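PDB 7DRY: CMP/dCMP-type deaminase domain-containing protein from Aspergillus oryzae RIB40, which probably deaminates a pyrimidine intermediate of riboflavin biosynthesis, using a zinc ion held in a cytidine-deaminase fold. Local coordinates for residues A[7-12]-A[158-163]; A[54-59]-A[66-71]; A[114-119]-A[125-130]; A[170-175]-A[180-185]; A[46-51]-A[83-88]. All coordinates share one frame; numbering follows the deposited sequence. Where two conformers were deposited one is given.

Contact 1 (A[7-12]-A[158-163])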
# COMPACT_ATOMS: atom_id res chain seq x y z
N LYS A 7 1.62 4.73 -14.05
CA LYS A 7 2.92 5.32 -13.75
C LYS A 7 3.20 5.30 -12.25
O LYS A 7 4.32 4.97 -11.83
CB LYS A 7 3.02 6.74 -14.31
CG LYS A 7 4.42 7.35 -14.13
CD LYS A 7 4.45 8.83 -14.48
CE LYS A 7 5.86 9.40 -14.35
NZ LYS A 7 6.82 8.42 -13.75
N TYR A 8 2.21 5.65 -11.43
CA TYR A 8 2.40 5.56 -9.99
C TYR A 8 2.73 4.14 -9.57
O TYR A 8 3.59 3.92 -8.70
CB TYR A 8 1.15 6.04 -9.25
CG TYR A 8 1.10 7.54 -9.06
CD1 TYR A 8 2.03 8.20 -8.25
CD2 TYR A 8 0.12 8.31 -9.69
CE1 TYR A 8 1.98 9.56 -8.07
CE2 TYR A 8 0.08 9.69 -9.52
CZ TYR A 8 1.01 10.31 -8.70
OH TYR A 8 0.98 11.67 -8.52
N LEU A 9 2.07 3.14 -10.17
CA LEU A 9 2.36 1.77 -9.77
C LEU A 9 3.76 1.35 -10.19
O LEU A 9 4.41 0.58 -9.47
CB LEU A 9 1.29 0.81 -10.28
CG LEU A 9 -0.02 0.93 -9.50
CD1 LEU A 9 -1.05 0.01 -10.11
CD2 LEU A 9 0.16 0.62 -8.00
N ARG A 10 4.25 1.83 -11.34
CA ARG A 10 5.63 1.55 -11.72
C ARG A 10 6.60 2.18 -10.73
O ARG A 10 7.63 1.58 -10.39
CB ARG A 10 5.90 2.07 -13.13
CG ARG A 10 5.21 1.27 -14.23
CD ARG A 10 5.75 1.63 -15.61
NE ARG A 10 5.43 3.00 -15.99
CZ ARG A 10 4.33 3.36 -16.65
NH1 ARG A 10 3.43 2.44 -17.00
NH2 ARG A 10 4.12 4.63 -16.96
N GLU A 11 6.28 3.38 -10.25
CA GLU A 11 7.10 4.02 -9.23
C GLU A 11 7.05 3.23 -7.93
O GLU A 11 8.06 3.09 -7.23
CB GLU A 11 6.65 5.47 -9.03
CG GLU A 11 6.95 6.36 -10.23
CD GLU A 11 6.26 7.72 -10.18
OE1 GLU A 11 5.46 7.96 -9.25
OE2 GLU A 11 6.52 8.54 -11.07
N CYS A 12 5.88 2.68 -7.60
CA CYS A 12 5.77 1.82 -6.43
C CYS A 12 6.63 0.58 -6.60
O CYS A 12 7.25 0.09 -5.64
CB CYS A 12 4.31 1.39 -6.28
SG CYS A 12 3.23 2.66 -5.55
N GLN A 158 -9.40 0.30 -6.18
CA GLN A 158 -9.44 0.07 -7.62
C GLN A 158 -8.22 -0.74 -8.01
O GLN A 158 -7.09 -0.39 -7.63
CB GLN A 158 -9.43 1.40 -8.36
CG GLN A 158 -9.52 1.29 -9.86
CD GLN A 158 -9.89 2.60 -10.50
OE1 GLN A 158 -10.71 3.36 -9.97
NE2 GLN A 158 -9.29 2.90 -11.65
N VAL A 159 -8.44 -1.81 -8.77
CA VAL A 159 -7.33 -2.57 -9.34
C VAL A 159 -6.93 -1.92 -10.66
O VAL A 159 -7.78 -1.59 -11.49
CB VAL A 159 -7.74 -4.04 -9.56
CG1 VAL A 159 -6.53 -4.84 -10.00
CG2 VAL A 159 -8.32 -4.62 -8.29
N VAL A 160 -5.63 -1.74 -10.84
CA VAL A 160 -5.06 -1.19 -12.07
C VAL A 160 -4.34 -2.33 -12.77
O VAL A 160 -3.33 -2.84 -12.26
CB VAL A 160 -4.09 -0.04 -11.77
CG1 VAL A 160 -3.52 0.53 -13.06
CG2 VAL A 160 -4.78 1.04 -10.93
N ASN A 161 -4.87 -2.74 -13.92
CA ASN A 161 -4.36 -3.91 -14.61
C ASN A 161 -3.13 -3.56 -15.45
O ASN A 161 -2.87 -2.39 -15.75
CB ASN A 161 -5.43 -4.49 -15.54
CG ASN A 161 -6.67 -4.94 -14.78
OD1 ASN A 161 -6.58 -5.53 -13.71
ND2 ASN A 161 -7.84 -4.67 -15.35
N GLY A 162 -2.37 -4.59 -15.82
CA GLY A 162 -1.29 -4.47 -16.78
C GLY A 162 0.10 -4.67 -16.23
O GLY A 162 1.04 -4.79 -17.02
N LEU A 163 0.28 -4.70 -14.91
CA LEU A 163 1.60 -4.87 -14.31
C LEU A 163 1.68 -6.11 -13.42
O LEU A 163 2.62 -6.23 -12.62
CB LEU A 163 2.01 -3.63 -13.51
CG LEU A 163 2.14 -2.34 -14.32
CD1 LEU A 163 2.00 -1.12 -13.42
CD2 LEU A 163 3.48 -2.34 -15.05

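Contact 2 (A[54-59]-A[66-71]). With SO4 (sulfate ion), chain C.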
# COMPACT_ATOMS: atom_id res chain seq x y z
N MET A 54 10.04 -3.70 4.63
CA MET A 54 11.27 -3.87 5.39
C MET A 54 12.22 -2.68 5.27
O MET A 54 13.41 -2.79 5.58
CB MET A 54 11.97 -5.20 5.12
CG MET A 54 11.19 -6.36 5.74
SD MET A 54 11.84 -7.97 5.31
CE MET A 54 10.83 -9.04 6.33
N GLU A 55 11.69 -1.54 4.83
CA GLU A 55 12.45 -0.29 4.92
C GLU A 55 12.78 0.01 6.37
O GLU A 55 13.90 0.40 6.69
CB GLU A 55 11.60 0.82 4.32
CG GLU A 55 12.24 2.21 4.29
CD GLU A 55 11.31 3.25 3.69
OE1 GLU A 55 10.10 2.96 3.59
OE2 GLU A 55 11.80 4.33 3.32
N LEU A 56 11.81 -0.17 7.25
CA LEU A 56 12.03 0.00 8.68
C LEU A 56 12.31 -1.35 9.31
O LEU A 56 11.80 -2.38 8.87
CB LEU A 56 10.81 0.66 9.32
CG LEU A 56 10.45 1.95 8.58
CD1 LEU A 56 9.21 2.60 9.16
CD2 LEU A 56 11.63 2.93 8.57
N ALA A 57 13.14 -1.34 10.36
CA ALA A 57 13.60 -2.56 11.01
C ALA A 57 12.44 -3.49 11.36
O ALA A 57 11.35 -3.05 11.71
CB ALA A 57 14.35 -2.20 12.30
N GLY A 58 12.70 -4.78 11.25
CA GLY A 58 11.70 -5.78 11.58
C GLY A 58 10.80 -6.12 10.41
O GLY A 58 11.03 -5.74 9.25
N ASN A 59 9.72 -6.83 10.72
CA ASN A 59 8.82 -7.38 9.71
C ASN A 59 7.77 -6.33 9.38
O ASN A 59 6.64 -6.36 9.87
CB ASN A 59 8.20 -8.68 10.22
CG ASN A 59 7.32 -9.37 9.19
OD1 ASN A 59 7.25 -8.97 8.03
ND2 ASN A 59 6.66 -10.44 9.61
N CYS A 66 5.25 3.35 4.86
CA CYS A 66 4.83 4.63 4.30
C CYS A 66 4.23 5.53 5.38
O CYS A 66 4.57 6.72 5.50
CB CYS A 66 3.83 4.36 3.18
SG CYS A 66 3.22 5.82 2.31
N LEU A 67 3.32 4.97 6.18
CA LEU A 67 2.69 5.74 7.24
C LEU A 67 3.66 6.04 8.37
O LEU A 67 3.65 7.14 8.93
CB LEU A 67 1.47 4.97 7.77
CG LEU A 67 0.31 4.86 6.78
CD1 LEU A 67 -0.75 3.88 7.26
CD2 LEU A 67 -0.31 6.21 6.50
N SER A 68 4.51 5.07 8.72
CA SER A 68 5.44 5.27 9.82
C SER A 68 6.50 6.31 9.47
O SER A 68 6.95 7.06 10.34
CB SER A 68 6.09 3.95 10.18
OG SER A 68 5.16 3.09 10.82
N ASN A 69 6.93 6.36 8.20
CA ASN A 69 7.87 7.39 7.79
C ASN A 69 7.27 8.77 8.03
O ASN A 69 7.93 9.67 8.56
CB ASN A 69 8.19 7.23 6.30
CG ASN A 69 9.10 6.07 6.01
OD1 ASN A 69 9.84 5.61 6.87
ND2 ASN A 69 9.07 5.60 4.77
N TYR A 70 6.00 8.95 7.64
CA TYR A 70 5.34 10.23 7.85
C TYR A 70 5.23 10.55 9.34
O TYR A 70 5.49 11.67 9.77
CB TYR A 70 3.96 10.22 7.19
CG TYR A 70 3.34 11.59 7.08
CD1 TYR A 70 3.57 12.41 5.98
CD2 TYR A 70 2.52 12.09 8.09
CE1 TYR A 70 3.00 13.66 5.88
CE2 TYR A 70 1.95 13.34 7.99
CZ TYR A 70 2.20 14.12 6.89
OH TYR A 70 1.63 15.37 6.80
N ALA A 71 4.85 9.55 10.15
CA ALA A 71 4.77 9.74 11.59
C ALA A 71 6.11 10.18 12.18
O ALA A 71 6.15 11.08 13.02
CB ALA A 71 4.28 8.45 12.26
S SO4 C . 3.49 -11.45 7.80
O1 SO4 C . 3.81 -10.42 6.80
O2 SO4 C . 4.69 -12.25 8.02
O3 SO4 C . 3.10 -10.82 9.05
O4 SO4 C . 2.40 -12.23 7.23

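Contact 3 (A[114-119]-A[125-130])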
# COMPACT_ATOMS: atom_id res chain seq x y z
N GLN A 114 -6.17 -2.26 8.39
CA GLN A 114 -6.53 -1.64 9.65
C GLN A 114 -5.71 -0.37 9.90
O GLN A 114 -6.24 0.61 10.43
CB GLN A 114 -6.36 -2.65 10.79
CG GLN A 114 -7.43 -3.76 10.81
CD GLN A 114 -7.08 -4.97 9.94
OE1 GLN A 114 -6.40 -4.85 8.92
NE2 GLN A 114 -7.56 -6.15 10.34
N ARG A 115 -4.43 -0.37 9.52
CA ARG A 115 -3.62 0.85 9.60
C ARG A 115 -4.21 1.94 8.71
O ARG A 115 -4.19 3.12 9.07
CB ARG A 115 -2.17 0.58 9.18
CG ARG A 115 -1.42 -0.38 10.08
CD ARG A 115 0.02 -0.54 9.58
NE ARG A 115 0.58 -1.75 10.17
CZ ARG A 115 1.12 -1.81 11.39
NH1 ARG A 115 1.55 -2.97 11.86
NH2 ARG A 115 1.26 -0.71 12.11
N ILE A 116 -4.73 1.56 7.54
CA ILE A 116 -5.33 2.53 6.62
C ILE A 116 -6.65 3.05 7.19
O ILE A 116 -6.91 4.26 7.19
CB ILE A 116 -5.51 1.89 5.24
CG1 ILE A 116 -4.16 1.67 4.57
CG2 ILE A 116 -6.45 2.73 4.36
CD1 ILE A 116 -4.22 0.66 3.43
N ILE A 117 -7.50 2.15 7.68
CA ILE A 117 -8.81 2.56 8.19
C ILE A 117 -8.67 3.52 9.36
O ILE A 117 -9.46 4.46 9.51
CB ILE A 117 -9.64 1.32 8.57
CG1 ILE A 117 -10.07 0.58 7.30
CG2 ILE A 117 -10.85 1.70 9.43
CD1 ILE A 117 -10.65 -0.79 7.58
N ARG A 118 -7.68 3.30 10.22
CA ARG A 118 -7.57 4.16 11.39
C ARG A 118 -7.03 5.55 11.09
O ARG A 118 -7.00 6.39 11.99
CB ARG A 118 -6.80 3.47 12.51
CG ARG A 118 -5.34 3.40 12.28
CD ARG A 118 -4.63 2.75 13.46
NE ARG A 118 -3.22 2.60 13.14
CZ ARG A 118 -2.34 1.91 13.85
NH1 ARG A 118 -1.08 1.85 13.44
NH2 ARG A 118 -2.72 1.27 14.96
N THR A 119 -6.63 5.84 9.84
CA THR A 119 -6.31 7.23 9.51
C THR A 119 -7.55 8.11 9.50
O THR A 119 -7.42 9.34 9.58
CB THR A 119 -5.57 7.35 8.17
OG1 THR A 119 -6.41 6.92 7.09
CG2 THR A 119 -4.29 6.52 8.19
N LYS A 125 -9.86 13.38 7.57
CA LYS A 125 -10.48 12.55 6.54
C LYS A 125 -9.79 11.20 6.38
O LYS A 125 -10.45 10.21 6.04
CB LYS A 125 -10.46 13.29 5.20
CG LYS A 125 -11.23 14.57 5.23
CD LYS A 125 -11.69 14.96 3.84
CE LYS A 125 -10.57 15.57 3.05
NZ LYS A 125 -11.06 16.00 1.70
N GLY A 126 -8.48 11.14 6.55
CA GLY A 126 -7.76 9.91 6.33
C GLY A 126 -7.65 9.56 4.84
O GLY A 126 -7.93 10.35 3.95
N ILE A 127 -7.21 8.33 4.60
CA ILE A 127 -7.00 7.84 3.24
C ILE A 127 -8.35 7.47 2.64
O ILE A 127 -9.12 6.70 3.23
CB ILE A 127 -6.04 6.65 3.24
CG1 ILE A 127 -4.68 7.10 3.77
CG2 ILE A 127 -5.91 6.05 1.85
CD1 ILE A 127 -3.72 5.97 4.08
N GLN A 128 -8.65 8.04 1.46
CA GLN A 128 -9.96 7.85 0.84
C GLN A 128 -9.99 6.77 -0.24
O GLN A 128 -11.07 6.25 -0.52
CB GLN A 128 -10.47 9.17 0.25
CG GLN A 128 -11.07 10.08 1.32
CD GLN A 128 -11.48 11.45 0.80
OE1 GLN A 128 -10.95 12.46 1.24
NE2 GLN A 128 -12.44 11.47 -0.13
N LYS A 129 -8.85 6.42 -0.83
CA LYS A 129 -8.86 5.46 -1.93
C LYS A 129 -7.51 4.77 -2.00
O LYS A 129 -6.47 5.39 -1.75
CB LYS A 129 -9.18 6.16 -3.26
CG LYS A 129 -9.34 5.20 -4.43
CD LYS A 129 -10.00 5.86 -5.64
CE LYS A 129 -10.37 4.81 -6.66
NZ LYS A 129 -11.18 5.39 -7.77
N ILE A 130 -7.54 3.47 -2.35
CA ILE A 130 -6.36 2.65 -2.59
C ILE A 130 -6.39 2.18 -4.04
O ILE A 130 -7.41 1.68 -4.51
CB ILE A 130 -6.33 1.41 -1.66
CG1 ILE A 130 -6.65 1.79 -0.21
CG2 ILE A 130 -4.99 0.70 -1.77
CD1 ILE A 130 -5.61 2.68 0.44

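Contact 4 (A[170-175]-A[180-185])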
# COMPACT_ATOMS: atom_id res chain seq x y z
N VAL A 170 8.77 -9.27 -8.63
CA VAL A 170 9.51 -8.49 -7.65
C VAL A 170 9.12 -8.93 -6.24
O VAL A 170 9.98 -9.16 -5.39
CB VAL A 170 9.27 -6.99 -7.88
CG1 VAL A 170 9.79 -6.17 -6.69
CG2 VAL A 170 9.90 -6.54 -9.20
N ALA A 171 7.82 -9.07 -6.00
CA ALA A 171 7.34 -9.34 -4.64
C ALA A 171 7.97 -10.60 -4.05
O ALA A 171 8.36 -10.61 -2.88
CB ALA A 171 5.82 -9.47 -4.64
N VAL A 172 8.04 -11.68 -4.83
CA VAL A 172 8.47 -12.98 -4.30
C VAL A 172 9.91 -13.33 -4.69
O VAL A 172 10.28 -14.50 -4.67
CB VAL A 172 7.48 -14.11 -4.63
CG1 VAL A 172 6.08 -13.77 -4.12
CG2 VAL A 172 7.48 -14.39 -6.13
N ALA A 173 10.72 -12.32 -5.02
CA ALA A 173 12.08 -12.55 -5.51
C ALA A 173 12.92 -13.40 -4.57
O ALA A 173 13.80 -14.14 -5.02
CB ALA A 173 12.77 -11.20 -5.70
N GLY A 174 12.68 -13.29 -3.27
CA GLY A 174 13.47 -14.05 -2.32
C GLY A 174 13.00 -15.45 -2.03
O GLY A 174 13.64 -16.17 -1.26
N HIS A 175 11.90 -15.88 -2.65
CA HIS A 175 11.29 -17.16 -2.34
C HIS A 175 11.94 -18.30 -3.11
O HIS A 175 12.41 -18.12 -4.24
CB HIS A 175 9.80 -17.15 -2.67
CG HIS A 175 9.01 -16.18 -1.86
ND1 HIS A 175 7.64 -16.20 -1.80
CD2 HIS A 175 9.41 -15.15 -1.07
CE1 HIS A 175 7.22 -15.22 -1.02
NE2 HIS A 175 8.27 -14.57 -0.56
N GLU A 180 7.28 -20.65 -9.97
CA GLU A 180 6.07 -21.45 -9.82
C GLU A 180 5.01 -20.69 -9.04
O GLU A 180 3.82 -20.74 -9.37
CB GLU A 180 6.44 -22.76 -9.12
CG GLU A 180 7.31 -23.70 -9.97
CD GLU A 180 8.81 -23.41 -9.92
OE1 GLU A 180 9.22 -22.37 -9.36
OE2 GLU A 180 9.59 -24.24 -10.44
N GLU A 181 5.44 -19.93 -8.02
CA GLU A 181 4.52 -19.14 -7.21
C GLU A 181 3.91 -17.99 -8.02
O GLU A 181 2.72 -17.67 -7.86
CB GLU A 181 5.25 -18.61 -5.98
CG GLU A 181 4.45 -17.72 -5.07
CD GLU A 181 5.16 -17.43 -3.75
OE1 GLU A 181 4.56 -16.76 -2.89
OE2 GLU A 181 6.32 -17.86 -3.59
N VAL A 182 4.71 -17.35 -8.88
CA VAL A 182 4.17 -16.31 -9.75
C VAL A 182 3.09 -16.88 -10.67
O VAL A 182 2.06 -16.25 -10.91
CB VAL A 182 5.30 -15.63 -10.53
CG1 VAL A 182 4.74 -14.71 -11.62
CG2 VAL A 182 6.19 -14.84 -9.58
N LYS A 183 3.31 -18.10 -11.19
CA LYS A 183 2.27 -18.75 -11.98
C LYS A 183 0.99 -18.94 -11.18
O LYS A 183 -0.10 -18.61 -11.66
CB LYS A 183 2.74 -20.12 -12.47
CG LYS A 183 3.97 -20.08 -13.30
CD LYS A 183 3.80 -20.96 -14.52
CE LYS A 183 4.63 -20.42 -15.65
NZ LYS A 183 6.07 -20.44 -15.26
N ALA A 184 1.11 -19.50 -9.98
CA ALA A 184 -0.08 -19.74 -9.17
C ALA A 184 -0.87 -18.46 -8.97
O ALA A 184 -2.11 -18.45 -9.06
CB ALA A 184 0.31 -20.35 -7.82
N ALA A 185 -0.18 -17.34 -8.73
CA ALA A 185 -0.87 -16.08 -8.52
C ALA A 185 -1.49 -15.56 -9.82
O ALA A 185 -2.64 -15.11 -9.82
CB ALA A 185 0.07 -15.06 -7.89

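Contact 5 (A[46-51]-A[83-88])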
# COMPACT_ATOMS: atom_id res chain seq x y z
N ARG A 46 0.32 15.93 -5.09
CA ARG A 46 1.45 16.16 -4.21
C ARG A 46 1.79 14.85 -3.51
O ARG A 46 0.90 14.19 -2.97
CB ARG A 46 1.11 17.22 -3.15
CG ARG A 46 0.71 18.57 -3.74
CD ARG A 46 -0.03 19.43 -2.72
NE ARG A 46 -0.45 20.72 -3.28
CZ ARG A 46 -1.26 21.57 -2.66
NH1 ARG A 46 -1.74 21.27 -1.46
NH2 ARG A 46 -1.59 22.71 -3.23
N ILE A 47 3.07 14.48 -3.52
CA ILE A 47 3.48 13.30 -2.78
C ILE A 47 3.49 13.62 -1.29
O ILE A 47 4.02 14.64 -0.86
CB ILE A 47 4.86 12.80 -3.24
CG1 ILE A 47 4.86 12.55 -4.74
CG2 ILE A 47 5.23 11.51 -2.49
CD1 ILE A 47 3.76 11.62 -5.20
N VAL A 48 2.85 12.75 -0.51
CA VAL A 48 2.77 12.91 0.93
C VAL A 48 3.75 11.99 1.66
O VAL A 48 4.37 12.39 2.64
CB VAL A 48 1.31 12.66 1.40
CG1 VAL A 48 1.20 12.73 2.93
CG2 VAL A 48 0.38 13.67 0.75
N SER A 49 3.89 10.75 1.20
CA SER A 49 4.88 9.85 1.78
C SER A 49 5.12 8.69 0.82
O SER A 49 4.38 8.49 -0.14
CB SER A 49 4.42 9.34 3.15
OG SER A 49 5.51 8.72 3.82
N THR A 50 6.18 7.93 1.11
CA THR A 50 6.48 6.69 0.38
C THR A 50 6.97 5.66 1.39
O THR A 50 7.41 6.00 2.48
CB THR A 50 7.58 6.88 -0.69
OG1 THR A 50 8.86 7.05 -0.07
CG2 THR A 50 7.29 8.08 -1.59
N GLY A 51 6.92 4.38 0.99
CA GLY A 51 7.52 3.34 1.81
C GLY A 51 7.61 2.04 1.04
O GLY A 51 7.02 1.87 -0.03
N GLU A 83 -3.36 11.76 13.32
CA GLU A 83 -3.47 13.12 13.84
C GLU A 83 -2.74 14.14 12.97
O GLU A 83 -3.03 15.33 13.07
CB GLU A 83 -2.87 13.21 15.24
CG GLU A 83 -3.50 12.30 16.27
CD GLU A 83 -2.80 12.39 17.63
OE1 GLU A 83 -1.85 13.18 17.77
OE2 GLU A 83 -3.19 11.63 18.53
N VAL A 84 -1.80 13.69 12.14
CA VAL A 84 -0.91 14.59 11.42
C VAL A 84 -1.02 14.49 9.90
O VAL A 84 -0.48 15.35 9.20
CB VAL A 84 0.57 14.43 11.85
CG1 VAL A 84 0.74 14.83 13.31
CG2 VAL A 84 1.03 13.00 11.61
N LEU A 85 -1.68 13.46 9.37
CA LEU A 85 -1.83 13.38 7.92
C LEU A 85 -2.66 14.56 7.42
O LEU A 85 -3.56 15.05 8.12
CB LEU A 85 -2.52 12.08 7.52
CG LEU A 85 -1.61 10.85 7.60
CD1 LEU A 85 -2.48 9.59 7.51
CD2 LEU A 85 -0.54 10.88 6.52
N PRO A 86 -2.40 15.02 6.19
CA PRO A 86 -3.18 16.15 5.65
C PRO A 86 -4.66 15.84 5.62
O PRO A 86 -5.09 14.71 5.36
CB PRO A 86 -2.63 16.30 4.23
CG PRO A 86 -1.29 15.68 4.26
CD PRO A 86 -1.36 14.56 5.25
N SER A 87 -5.46 16.89 5.85
CA SER A 87 -6.91 16.78 5.82
C SER A 87 -7.43 18.15 5.38
O SER A 87 -7.79 18.99 6.20
CB SER A 87 -7.47 16.38 7.18
OG SER A 87 -8.85 16.05 7.08
N GLU A 88 -7.52 18.33 4.06
CA GLU A 88 -8.11 19.51 3.45
C GLU A 88 -9.34 19.08 2.66
O GLU A 88 -9.26 18.11 1.89
CB GLU A 88 -7.10 20.19 2.52
CG GLU A 88 -5.69 20.24 3.08
CD GLU A 88 -4.63 20.34 2.00
OE1 GLU A 88 -3.78 19.43 1.90
OE2 GLU A 88 -4.66 21.34 1.24
O HOH W 1 -1.21 18.81 0.36
O HOH W 2 -3.66 23.30 -0.48

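Contact 1 (A[7-12]-A[158-163])
Leu9 of helix 5-16 meets Val160 and Leu163 at two points of its side chain. Its CD1 methyl presses on the branch point of the valine, Leu9 CD1 to Val160 CB 3.5 Å, tighter than carbons usually pack. Nearer the helix backbone, Leu163 CD1 lies 3.8 Å from Leu9 CB, so the buried leucine is touched at base and end by aliphatic groups of 158-163. Both methyls of Leu163 also reach the start of the Arg10 chain, each 4.1 Å from Arg10 CG, and the two side chains cross at about a right angle. Arg10 suits this exposed margin because its methylenes can pack while its charge stays at the surface. A bend at chi3 (-67°) turns the guanidinium back along the helix, where Lys7 CA lies over one face. Gly162, with its positive phi, delivers Leu163 to the N-cap of helix 164-171. Val160 still bonds through its backbone to Phe132 of strand 127-132, while Tyr8 packs on strand 29-36 and stacks with Tyr96, so helix 5-16 lies across one face of the sheet.

Contact 2 (A[54-59]-A[66-71])
Glu55 and Leu56, in an irregular loop, lie beside the second turn of helix 62-73, with the CA atoms of Leu56 and Ser68 8.5 Å apart. In this cytidine-deaminase (CDA) fold the loop leads from strand 46-52 into the helix that begins next to the zinc ligand His61. Glu55 has helical backbone angles, Leu56 is extended, and Gly58 takes a positive phi that suits a residue without a side chain as the loop curls back to Asn59.

Glu55 and Asn69 approach from opposite directions. With CG anti to the backbone N (chi1 -179°) and the rest of the chain extended, Glu55 brings its carboxylate to the amide nitrogen. Asn69 ND2 donates to Glu55 OE1 at 3.1 Å and more weakly to Glu55 OE2 at 3.3 Å. The acceptor OE1 lies in the amide plane but is met from above the carboxylate plane, the two planes being 83° apart. OE1 also accepts from Tyr52 N, and Asn69 ND2 donates to Thr50 O, so an amide suits a place between backbone carbonyl and acid. Leu56, in the conformer given, lies next to it: its CD1 rests 3.5 Å from Ser68 CB and its CD2 is 3.6 Å from Asn69 OD1. The Ser68 hydroxyl turns back to Gln64 O, presenting its CB to the leucine. At the other end of the loop a sulfate, probably from the crystallisation liquor and also bonded to His61, receives Asn59 ND2 on its O2 atom at 3.1 Å, nearly straight at 168°.

Contact 3 (A[114-119]-A[125-130])
Thr119, just past helix 112-117, takes hold of the chain at Ile127 through one hydroxyl. Its first torsion (chi1 64°) sets OG1 between the backbone N and the carbonyl carbon, where the oxygen can both give and take. It donates to Ile116 O at 2.7 Å in the carbonyl plane, and accepts Ile127 N at 3.0 Å in a fairly straight bond (165°). Ile116 O takes the backbone N of Thr119 as well, so two donors grip this carbonyl at the helix end. Gly126, at positive phi and lacking a side chain, lies close against Thr119, its CA 3.3 Å from Thr119 O. The chain is passing here from helix to strand 127-132 in the beta-alpha-beta unit that starts with strand 91-97, and Cys112, a zinc ligand, begins the same helix. Three isoleucines pack between helix and sheet. Ile116, with CG2 anti to its backbone N, sends that methyl to within 4.1 Å of Ile127 CB, the two side chains lying at about a right angle. Its other branch meets Ile130 tip to tip, Ile116 CD1 to Ile130 CD1 3.9 Å. Ile130 also touches Met95 and Val97 of the adjoining strand 91-97.

Contact 4 (A[170-175]-A[180-185])
Glu181 and His175 are brought together by an outstretched acid: CG lies anti to the backbone N (chi1 178°) and the chain runs extended beyond it, carrying the carboxylate across from helix 178-187. The histidine swings its ring out from the end of a type I beta turn, Val172 to His175, which is closed by His175 N bonding to Val172 O at 2.9 Å. His175 ND1 donates to Glu181 OE2 at 2.8 Å with an angle of 161°. The oxygen sits close to the ring plane and is met on the syn side of the carboxylate, although the two planes are turned 36° from each other. With Glu181 OE2 at ND1 and the carbonyl Asn25 O at NE2, the rotation of the imidazole is fixed and the ring is probably protonated on both nitrogens, a charge the carboxylate would stabilise. Val172 packs against both partners. Its CB lies over a face of the histidine near the rim, and its CG1 is 3.6 Å from Glu181 OE1. The other methyl, Val172 CG2, touches Val182 CG2 at 3.7 Å, two beta-branched side chains packing methyl to methyl. Val182 also rests on Leu168 of helix 164-171, and Phe26 and Phe140 meet the imidazole. The arrangement is a His-carboxylate hydrogen bond with the histidine buried, here joining the turn after helix 164-171 to the last modelled helix, 178-187.

Contact 5 (A[46-51]-A[83-88])
Val48 faces Pro86 with CA atoms 8.3 Å apart, at a classic beta bulge where Val48 and Ser49 both stand opposite Leu32, while residues 83-88 run past as irregular chain. The valine has CG1 anti to its backbone N (chi1 176°), which points that methyl at the proline: Val48 CG1 is 3.9 Å from Pro86 CD. The same methyl reaches Leu85 CD2 at a looser 4.4 Å. Compact apolar groups suit this spot. Toward the start of the strand the contact becomes polar. Arg46, extended from CG to NE, crosses Glu88 at about a right angle, yet their flat ends are nearly coplanar, 16° apart. In the conformer of Glu88 given, the salt bridge is long, Arg46 NH1 to Glu88 OE2 4.0 Å, and two waters at the guanidinium edge bridge the pair. One accepts from Arg46 NH1 and donates to Glu88 OE1, 3.1 Å from each; the second accepts from the same nitrogen and donates to Glu88 OE2 at 2.8 Å. Water enters at the exposed Arg46. Tyr70 of helix 62-73 touches Val48, Leu85 and Pro86, and Leu85 meets Leu93, so the loop packs against this helix and two sheet strands, the outermost 46-52 and 91-97.

In the fold
Contacts 3 and 4 are buried, contact 1 is partly so, and contacts 2 and 5 lie at the surface. Contacts 1, 3 and 5 all reach the five-stranded sheet, and contacts 1 and 3 join through Gln158 and Ile130 on neighbouring strands. The strand of contact 5 bonds to the helix of contact 2 through Ser49 OG and Cys66 O. Lys125 bonds to Ser87 to connect contacts 3 and 5. Contact 4, alone in touching none of the others, joins the last two modelled helices. Chemistry follows place: aliphatic packing in contact 1, the same with a threonine hydroxyl bond in contact 3, an enclosed polar pair in contact 4, and amide-acid or water-bridged charges in contacts 2 and 5.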